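Local coordinates for protein YghZ aldo-keto reductase (Escherichia coli, PDB 3N6Q) that probably catalyses NADPH-dependent reduction of carbonyl compounds, as a TIM-barrel oxidoreductase of the aldo-keto reductase family, at residues G11-R16 / L55-F60; A27-L32 / V295-I300; F36-A41 / G67-S72. All blocks are in the same frame, centred on the assembly; numbering follows the deposited sequence.

Contact 1 (G11-R16 / L55-F60)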
loop_
_atom_site.group_PDB
_atom_site.type_symbol
_atom_site.label_atom_id
_atom_site.label_comp_id
_atom_site.label_asym_id
_atom_site.label_seq_id
_atom_site.Cartn_x
_atom_site.Cartn_y
_atom_site.Cartn_z
ATOM N N GLY B 11 26.909 23.199 14.660
ATOM C CA GLY B 11 27.276 23.864 15.911
ATOM C C GLY B 11 26.715 25.264 16.040
ATOM O O GLY B 11 26.524 25.737 17.157
ATOM N N GLN B 12 26.518 25.958 14.923
ATOM C CA GLN B 12 26.085 27.352 14.964
ATOM C C GLN B 12 24.754 27.670 14.259
ATOM O O GLN B 12 24.088 28.671 14.600
ATOM C CB GLN B 12 27.159 28.251 14.351
ATOM C CG GLN B 12 28.393 28.323 15.264
ATOM C CD GLN B 12 29.494 29.136 14.686
ATOM O OE1 GLN B 12 29.951 28.892 13.556
ATOM N NE2 GLN B 12 29.971 30.105 15.467
ATOM N N MET B 13 24.352 26.821 13.308
ATOM C CA MET B 13 23.065 27.041 12.633
ATOM C C MET B 13 21.912 26.924 13.628
ATOM O O MET B 13 21.916 26.078 14.572
ATOM C CB MET B 13 22.872 26.059 11.420
ATOM C CG MET B 13 21.507 26.211 10.716
ATOM S SD MET B 13 21.057 27.754 9.934
ATOM C CE MET B 13 22.469 28.144 8.930
ATOM N N GLN B 14 20.926 27.781 13.436
ATOM C CA GLN B 14 19.675 27.700 14.176
ATOM C C GLN B 14 18.683 26.824 13.377
ATOM O O GLN B 14 18.504 27.035 12.179
ATOM C CB GLN B 14 19.081 29.107 14.296
ATOM C CG GLN B 14 17.760 29.129 15.102
ATOM C CD GLN B 14 17.161 30.528 15.242
ATOM O OE1 GLN B 14 16.287 30.915 14.480
ATOM N NE2 GLN B 14 17.685 31.322 16.193
ATOM N N TYR B 15 18.042 25.896 14.070
ATOM C CA TYR B 15 17.001 25.043 13.503
ATOM C C TYR B 15 15.666 25.398 14.141
ATOM O O TYR B 15 15.600 25.670 15.357
ATOM C CB TYR B 15 17.344 23.600 13.806
ATOM C CG TYR B 15 18.658 23.250 13.093
ATOM C CD1 TYR B 15 18.652 22.871 11.721
ATOM C CD2 TYR B 15 19.894 23.330 13.767
ATOM C CE1 TYR B 15 19.862 22.688 11.014
ATOM C CE2 TYR B 15 21.117 23.081 13.086
ATOM C CZ TYR B 15 21.085 22.750 11.715
ATOM O OH TYR B 15 22.265 22.535 11.034
ATOM N N ARG B 16 14.613 25.372 13.334
ATOM C CA ARG B 16 13.251 25.671 13.804
ATOM C C ARG B 16 12.338 24.531 13.469
ATOM O O ARG B 16 12.334 24.069 12.285
ATOM C CB ARG B 16 12.746 26.927 13.090
ATOM C CG ARG B 16 13.621 28.164 13.430
ATOM C CD ARG B 16 12.984 29.440 12.824
ATOM N NE ARG B 16 13.739 30.591 13.334
ATOM C CZ ARG B 16 13.263 31.821 13.471
ATOM N NH1 ARG B 16 12.026 32.132 13.039
ATOM N NH2 ARG B 16 14.058 32.753 14.024
ATOM N N LEU B 55 27.825 24.671 6.470
ATOM C CA LEU B 55 27.194 25.712 7.353
ATOM C C LEU B 55 25.984 25.233 8.143
ATOM O O LEU B 55 25.406 26.011 8.919
ATOM C CB LEU B 55 26.830 26.975 6.566
ATOM C CG LEU B 55 27.938 27.796 5.936
ATOM C CD1 LEU B 55 27.326 28.718 4.911
ATOM C CD2 LEU B 55 28.790 28.602 7.027
ATOM N N GLY B 56 25.643 23.940 8.037
ATOM C CA GLY B 56 24.471 23.398 8.726
ATOM C C GLY B 56 23.181 23.519 7.925
ATOM O O GLY B 56 22.102 23.235 8.426
ATOM N N ILE B 57 23.257 24.032 6.715
ATOM C CA ILE B 57 22.029 24.093 5.897
ATOM C C ILE B 57 21.734 22.680 5.383
ATOM O O ILE B 57 22.471 22.151 4.560
ATOM C CB ILE B 57 22.182 25.070 4.773
ATOM C CG1 ILE B 57 22.436 26.480 5.360
ATOM C CG2 ILE B 57 20.928 25.042 3.868
ATOM C CD1 ILE B 57 22.642 27.473 4.305
ATOM N N THR B 58 20.664 22.096 5.883
ATOM C CA THR B 58 20.342 20.693 5.636
ATOM C C THR B 58 19.140 20.594 4.675
ATOM O O THR B 58 18.746 19.451 4.281
ATOM C CB THR B 58 19.938 20.002 6.905
ATOM O OG1 THR B 58 18.920 20.808 7.531
ATOM C CG2 THR B 58 21.127 19.832 7.881
ATOM N N HIS B 59 18.596 21.743 4.251
ATOM C CA HIS B 59 17.351 21.721 3.413
ATOM C C HIS B 59 17.652 22.397 2.071
ATOM O O HIS B 59 18.184 23.540 1.987
ATOM C CB HIS B 59 16.134 22.436 4.117
ATOM C CG HIS B 59 14.892 22.500 3.262
ATOM N ND1 HIS B 59 14.526 21.458 2.413
ATOM C CD2 HIS B 59 13.945 23.466 3.108
ATOM C CE1 HIS B 59 13.416 21.803 1.751
ATOM N NE2 HIS B 59 13.017 22.997 2.185
ATOM N N PHE B 60 17.475 21.574 1.019
ATOM C CA PHE B 60 17.754 21.879 -0.375
ATOM C C PHE B 60 16.398 21.805 -1.067
ATOM O O PHE B 60 15.741 20.757 -1.098
ATOM C CB PHE B 60 18.730 20.829 -0.925
ATOM C CG PHE B 60 20.081 20.922 -0.283
ATOM C CD1 PHE B 60 20.951 21.871 -0.718
ATOM C CD2 PHE B 60 20.288 20.379 0.966
ATOM C CE1 PHE B 60 22.148 22.113 -0.049
ATOM C CE2 PHE B 60 21.475 20.639 1.669
ATOM C CZ PHE B 60 22.405 21.484 1.129
#
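Tyr15 OH donates to the backbone carbonyl of Gly56, with Tyr15 OH and Gly56 O 2.7 Å apart. The hydroxyl lies in the carbonyl plane on a lone pair, at a C=O...O angle of 114°, so the phenol meets the oxygen well to one side of the C=O bond. Gly56 O sits near the plane of the tyrosine ring, at its edge. The hydroxyl also comes close to the glycine itself, Tyr15 OH lying 3.3 Å from Gly56 CA. Gly56 is the first residue to leave helix 42-54, and its positive phi of 88° ends that helix in a Schellman motif.

Met13 packs beside the tyrosine. With CG anti to the backbone N (chi1 178°) and the chain bent at both later torsions, the methionine folds so that its CB and its CE both come against Leu55 O, each of Met13 CB and Met13 CE 3.6 Å from Leu55 O, and Met13 CE also reaches Ile57 CG1 at 3.9 Å. Its CG also lies 3.6 Å above one face of the Tyr15 ring, offset toward the rim.

In the fold, 11-16 leads into the first arm of the N-terminal beta hairpin, which in aldo-keto reductases closes the bottom of the barrel. Segment 55-60 is the turn carrying the chain from helix 42-54 into barrel strand 59-61, so the contact ties the hairpin to an alpha-beta loop. Thr58 OG1 is at the Tyr15 ring edge, but its hydrogen bond goes to Tyr107 OH of the second subunit, whose Pro106 also packs on Tyr15.

Further along the hairpin, Arg16 grips Gln14 OE1 side-on with two nitrogens, NE and NH2, the oxygen lying in the guanidinium plane. Arg16 NH2 is further bonded to Leu290 O, and NH1 to Asp292 O.

Contact 2 (A27-L32 / V295-I300)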
loop_
_atom_site.group_PDB
_atom_site.type_symbol
_atom_site.label_atom_id
_atom_site.label_comp_id
_atom_site.label_asym_id
_atom_site.label_seq_id
_atom_site.Cartn_x
_atom_site.Cartn_y
_atom_site.Cartn_z
ATOM N N ALA B 27 17.184 27.597 9.785
ATOM C CA ALA B 27 16.531 28.880 9.606
ATOM C C ALA B 27 16.858 29.494 8.267
ATOM O O ALA B 27 16.089 30.331 7.769
ATOM C CB ALA B 27 16.943 29.921 10.782
ATOM N N LEU B 28 17.980 29.100 7.649
ATOM C CA LEU B 28 18.208 29.464 6.249
ATOM C C LEU B 28 18.307 28.142 5.446
ATOM O O LEU B 28 19.027 27.224 5.867
ATOM C CB LEU B 28 19.526 30.269 6.064
ATOM C CG LEU B 28 19.449 31.669 6.744
ATOM C CD1 LEU B 28 19.858 31.523 8.260
ATOM C CD2 LEU B 28 20.385 32.560 6.036
ATOM N N SER B 29 17.518 28.048 4.383
ATOM C CA SER B 29 17.569 26.867 3.463
ATOM C C SER B 29 18.146 27.284 2.151
ATOM O O SER B 29 18.071 28.469 1.775
ATOM C CB SER B 29 16.161 26.343 3.237
ATOM O OG SER B 29 15.682 25.899 4.489
ATOM N N LEU B 30 18.646 26.314 1.364
ATOM C CA LEU B 30 19.167 26.653 0.051
ATOM C C LEU B 30 18.134 26.312 -1.055
ATOM O O LEU B 30 17.649 25.186 -1.118
ATOM C CB LEU B 30 20.462 25.868 -0.203
ATOM C CG LEU B 30 21.064 26.228 -1.592
ATOM C CD1 LEU B 30 21.707 27.656 -1.684
ATOM C CD2 LEU B 30 22.124 25.165 -2.017
ATOM N N GLY B 31 17.807 27.284 -1.893
ATOM C CA GLY B 31 16.871 27.043 -3.041
ATOM C C GLY B 31 17.673 26.929 -4.337
ATOM O O GLY B 31 18.697 27.563 -4.477
ATOM N N LEU B 32 17.208 26.089 -5.254
ATOM C CA LEU B 32 17.934 25.800 -6.500
ATOM C C LEU B 32 17.176 26.301 -7.685
ATOM O O LEU B 32 17.377 25.861 -8.831
ATOM C CB LEU B 32 18.223 24.292 -6.607
ATOM C CG LEU B 32 19.347 23.757 -5.695
ATOM C CD1 LEU B 32 18.886 23.593 -4.235
ATOM C CD2 LEU B 32 19.860 22.403 -6.186
ATOM N N VAL B 295 7.944 32.429 10.901
ATOM C CA VAL B 295 8.615 31.950 9.700
ATOM C C VAL B 295 9.526 30.826 10.147
ATOM O O VAL B 295 10.339 31.001 11.069
ATOM C CB VAL B 295 9.378 33.094 9.018
ATOM C CG1 VAL B 295 10.364 32.578 7.908
ATOM C CG2 VAL B 295 8.397 34.079 8.374
ATOM N N THR B 296 9.395 29.654 9.522
ATOM C CA THR B 296 10.283 28.522 9.836
ATOM C C THR B 296 11.686 28.652 9.231
ATOM O O THR B 296 12.708 28.268 9.861
ATOM C CB THR B 296 9.629 27.193 9.266
ATOM O OG1 THR B 296 8.246 27.156 9.630
ATOM C CG2 THR B 296 10.331 25.981 9.802
ATOM N N SER B 297 11.767 29.203 8.022
ATOM C CA SER B 297 13.038 29.257 7.285
ATOM C C SER B 297 12.907 30.286 6.182
ATOM O O SER B 297 11.765 30.647 5.766
ATOM C CB SER B 297 13.349 27.822 6.715
ATOM O OG SER B 297 14.664 27.805 6.143
ATOM N N VAL B 298 14.050 30.771 5.679
ATOM C CA VAL B 298 14.059 31.654 4.526
ATOM C C VAL B 298 14.884 30.965 3.452
ATOM O O VAL B 298 15.886 30.349 3.727
ATOM C CB VAL B 298 14.647 33.039 4.873
ATOM C CG1 VAL B 298 13.751 33.714 5.969
ATOM C CG2 VAL B 298 16.075 32.909 5.421
ATOM N N LEU B 299 14.360 30.988 2.251
ATOM C CA LEU B 299 15.024 30.319 1.115
ATOM C C LEU B 299 15.985 31.208 0.409
ATOM O O LEU B 299 15.612 32.159 -0.268
ATOM C CB LEU B 299 13.972 29.867 0.108
ATOM C CG LEU B 299 13.472 28.478 0.363
ATOM C CD1 LEU B 299 12.089 28.344 -0.395
ATOM C CD2 LEU B 299 14.533 27.439 -0.121
ATOM N N ILE B 300 17.266 30.891 0.531
ATOM C CA ILE B 300 18.311 31.697 -0.043
ATOM C C ILE B 300 18.730 31.063 -1.370
ATOM O O ILE B 300 19.074 29.881 -1.400
ATOM C CB ILE B 300 19.566 31.672 0.851
ATOM C CG1 ILE B 300 19.191 32.225 2.227
ATOM C CG2 ILE B 300 20.666 32.529 0.182
ATOM C CD1 ILE B 300 18.512 33.529 2.045
#
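Ser29 OG donates to Ser297 OG at 2.7 Å, a short hydroxyl pair beside the backbone bonds that join two parallel strands. Ser297 OG lies anti to its own backbone N (chi1 -173°), which carries it across to the neighbouring strand; there it is also hydrogen-bonded to Pro26 O, so two groups hold this buried hydroxyl.

Along the strands, Val298 N bonds to Ala27 O and Ser29 N to Val298 O. Ile300 N then reaches Ser29 O at 2.8 Å, almost in line with the carbonyl bond, and Gly31 N reaches Ile300 O from above the carbonyl plane. Leu28 thus pairs with Val298, Ser29 with Leu299 and Leu30 with Ile300, the strand directions differing by 33°.

Side chains alternate between the two faces. On one, Leu28 and Val298 lie side by side, Leu28 CG being 3.8 Å from Val298 CG2, while Leu28 CD2 packs on Ile300 CG1 at 4.0 Å; helices 281-289 and 305-312 cover this face through Leu286 and Asn311. On the other face, Leu299 CD2 leans over the neighbouring strand, 3.9 Å from Ser29 CB and 3.7 Å from Gly31 N.

Pairing the first and last parallel strands, 24-31 and 297-300, closes the cylinder of the beta/alpha barrel, the TIM-barrel fold of aldo-keto reductases.

Contact 3 (F36-A41 / G67-S72)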
loop_
_atom_site.group_PDB
_atom_site.type_symbol
_atom_site.label_atom_id
_atom_site.label_comp_id
_atom_site.label_asym_id
_atom_site.label_seq_id
_atom_site.Cartn_x
_atom_site.Cartn_y
_atom_site.Cartn_z
ATOM N N PHE B 36 21.745 26.207 -10.949
ATOM C CA PHE B 36 21.918 24.752 -11.016
ATOM C C PHE B 36 21.461 24.110 -12.309
ATOM O O PHE B 36 21.188 22.924 -12.333
ATOM C CB PHE B 36 21.228 24.046 -9.815
ATOM C CG PHE B 36 21.891 24.401 -8.471
ATOM C CD1 PHE B 36 22.871 23.597 -7.987
ATOM C CD2 PHE B 36 21.692 25.662 -7.875
ATOM C CE1 PHE B 36 23.589 23.895 -6.773
ATOM C CE2 PHE B 36 22.416 26.033 -6.688
ATOM C CZ PHE B 36 23.330 25.142 -6.120
ATOM N N GLY B 37 21.382 24.902 -13.365
ATOM C CA GLY B 37 20.943 24.406 -14.675
ATOM C C GLY B 37 22.108 23.870 -15.477
ATOM O O GLY B 37 23.260 23.905 -15.020
ATOM N N HIS B 38 21.811 23.326 -16.668
ATOM C CA HIS B 38 22.920 22.915 -17.560
ATOM C C HIS B 38 23.671 24.129 -18.060
ATOM O O HIS B 38 24.753 23.986 -18.654
ATOM C CB HIS B 38 22.368 22.127 -18.760
ATOM C CG HIS B 38 21.903 20.761 -18.389
ATOM N ND1 HIS B 38 22.531 19.989 -17.437
ATOM C CD2 HIS B 38 20.878 20.019 -18.874
ATOM C CE1 HIS B 38 21.888 18.835 -17.328
ATOM N NE2 HIS B 38 20.927 18.805 -18.242
ATOM N N VAL B 39 23.087 25.315 -17.896
ATOM C CA VAL B 39 23.855 26.527 -18.234
ATOM C C VAL B 39 24.892 26.994 -17.215
ATOM O O VAL B 39 25.619 27.976 -17.475
ATOM C CB VAL B 39 22.954 27.726 -18.566
ATOM C CG1 VAL B 39 22.012 27.374 -19.678
ATOM C CG2 VAL B 39 22.164 28.180 -17.310
ATOM N N ASN B 40 24.971 26.302 -16.091
ATOM C CA ASN B 40 25.872 26.636 -15.015
ATOM C C ASN B 40 26.873 25.509 -14.890
ATOM O O ASN B 40 26.492 24.331 -14.750
ATOM C CB ASN B 40 25.099 26.766 -13.690
ATOM C CG ASN B 40 23.975 27.817 -13.767
ATOM O OD1 ASN B 40 22.779 27.480 -13.871
ATOM N ND2 ASN B 40 24.363 29.096 -13.822
ATOM N N ALA B 41 28.156 25.847 -14.799
ATOM C CA ALA B 41 29.178 24.791 -14.590
ATOM C C ALA B 41 28.943 23.973 -13.329
ATOM O O ALA B 41 28.588 24.539 -12.285
ATOM C CB ALA B 41 30.614 25.416 -14.547
ATOM N N GLY B 67 16.026 25.178 -13.623
ATOM C CA GLY B 67 17.213 24.968 -14.462
ATOM C C GLY B 67 17.863 26.296 -14.780
ATOM O O GLY B 67 18.278 26.996 -13.835
ATOM N N PRO B 68 17.889 26.703 -16.074
ATOM C CA PRO B 68 17.314 25.993 -17.225
ATOM C C PRO B 68 18.327 25.013 -17.822
ATOM O O PRO B 68 19.509 25.127 -17.553
ATOM C CB PRO B 68 17.048 27.125 -18.222
ATOM C CG PRO B 68 18.181 28.102 -17.969
ATOM C CD PRO B 68 18.422 28.030 -16.467
ATOM N N PRO B 69 17.875 24.086 -18.686
ATOM C CA PRO B 69 16.457 23.859 -19.013
ATOM C C PRO B 69 15.675 23.112 -17.893
ATOM O O PRO B 69 16.289 22.607 -16.943
ATOM C CB PRO B 69 16.532 23.013 -20.315
ATOM C CG PRO B 69 17.741 22.193 -20.121
ATOM C CD PRO B 69 18.769 23.182 -19.437
ATOM N N PRO B 70 14.349 22.947 -18.056
ATOM C CA PRO B 70 13.557 22.296 -17.000
ATOM C C PRO B 70 14.062 20.919 -16.654
ATOM O O PRO B 70 14.413 20.125 -17.560
ATOM C CB PRO B 70 12.179 22.197 -17.633
ATOM C CG PRO B 70 12.113 23.530 -18.378
ATOM C CD PRO B 70 13.464 23.615 -19.037
ATOM N N GLY B 71 14.197 20.664 -15.358
ATOM C CA GLY B 71 14.588 19.357 -14.876
ATOM C C GLY B 71 16.086 19.286 -14.661
ATOM O O GLY B 71 16.566 18.362 -13.996
ATOM N N SER B 72 16.833 20.267 -15.156
ATOM C CA SER B 72 18.313 20.104 -15.103
ATOM C C SER B 72 18.840 20.331 -13.696
ATOM O O SER B 72 19.852 19.761 -13.321
ATOM C CB SER B 72 19.046 21.017 -16.116
ATOM O OG SER B 72 18.746 22.405 -15.942
HETATM O O HOH W 1 18.900 26.082 -11.272
HETATM O O HOH W 2 20.220 28.907 -13.648
#
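His38 lays one face of its imidazole over the side chain of Ser72: Ser72 CB stands 3.5 Å from the centroid of the His38 ring and 11° off its normal, a CH-pi contact over the ring centre. Pro69 crosses the histidine at about a right angle, Pro69 CD lying 3.8 Å from His38 CB. Next to it Val39 lies across Pro68 in the same way, Val39 CG2 being 3.8 Å from Pro68 CD. At the base of the histidine side chain, the backbone His38 N makes a weak hydrogen bond to Ser72 OG. That hydroxyl, turned between its own backbone N and carbonyl carbon (chi1 57°), donates to Pro69 O at 2.7 Å; Pro69 O also accepts from Ser72 N, closing the type II turn 69-72 just as helix 72-84 begins.

These are the loops that follow strands 24-31 and 59-61 at their C-terminal ends, the end of a beta/alpha barrel where aldo-keto reductases carry their active site. The chain through 67-69 is sharply shaped by two successive cis peptide bonds, before Pro68 and before Pro69.

Farther out, Asn40 braces the type I turn 37-40: its OD1 accepts from Gly37 N at 3.0 Å, in the carbonyl plane on a lone pair. A water donates both to Asn40 OD1 and to Gly67 O (2.7 Å from the water), linking the loops beside their direct contacts. A second water accepts from Phe36 N and reaches Gly67 O too. Helix 72-84 adds second-shell partners: Asn76 ND2 bonds to Phe36 O and Glu75 OE1 weakly to His38 NE2; Gln45 of helix 42-54 holds Asn40 O.

Overall arrangement
Contacts 1 and 2 adjoin, their centres about 10 Å apart. Gln14 O lies 2.8 Å from Ala27 N, a probable hydrogen bond between the arms of the N-terminal hairpin, and Arg16 NH1 is equally close to Val295 O. Strand 24-31 runs through contact 2, between strands 59-61 and 297-300, toward contact 3, about 20 Å away between centres; the touch is slight, Leu30 CD2 4.3 Å from Phe36 CZ. Contacts 1 and 3 are about 25 Å apart between centres: contact 1 lies at the hairpin-covered bottom of the barrel, contact 3 at the C-terminal strand ends, where the family has its active site. The magnesium ion is about 13 Å from the His38 side chain.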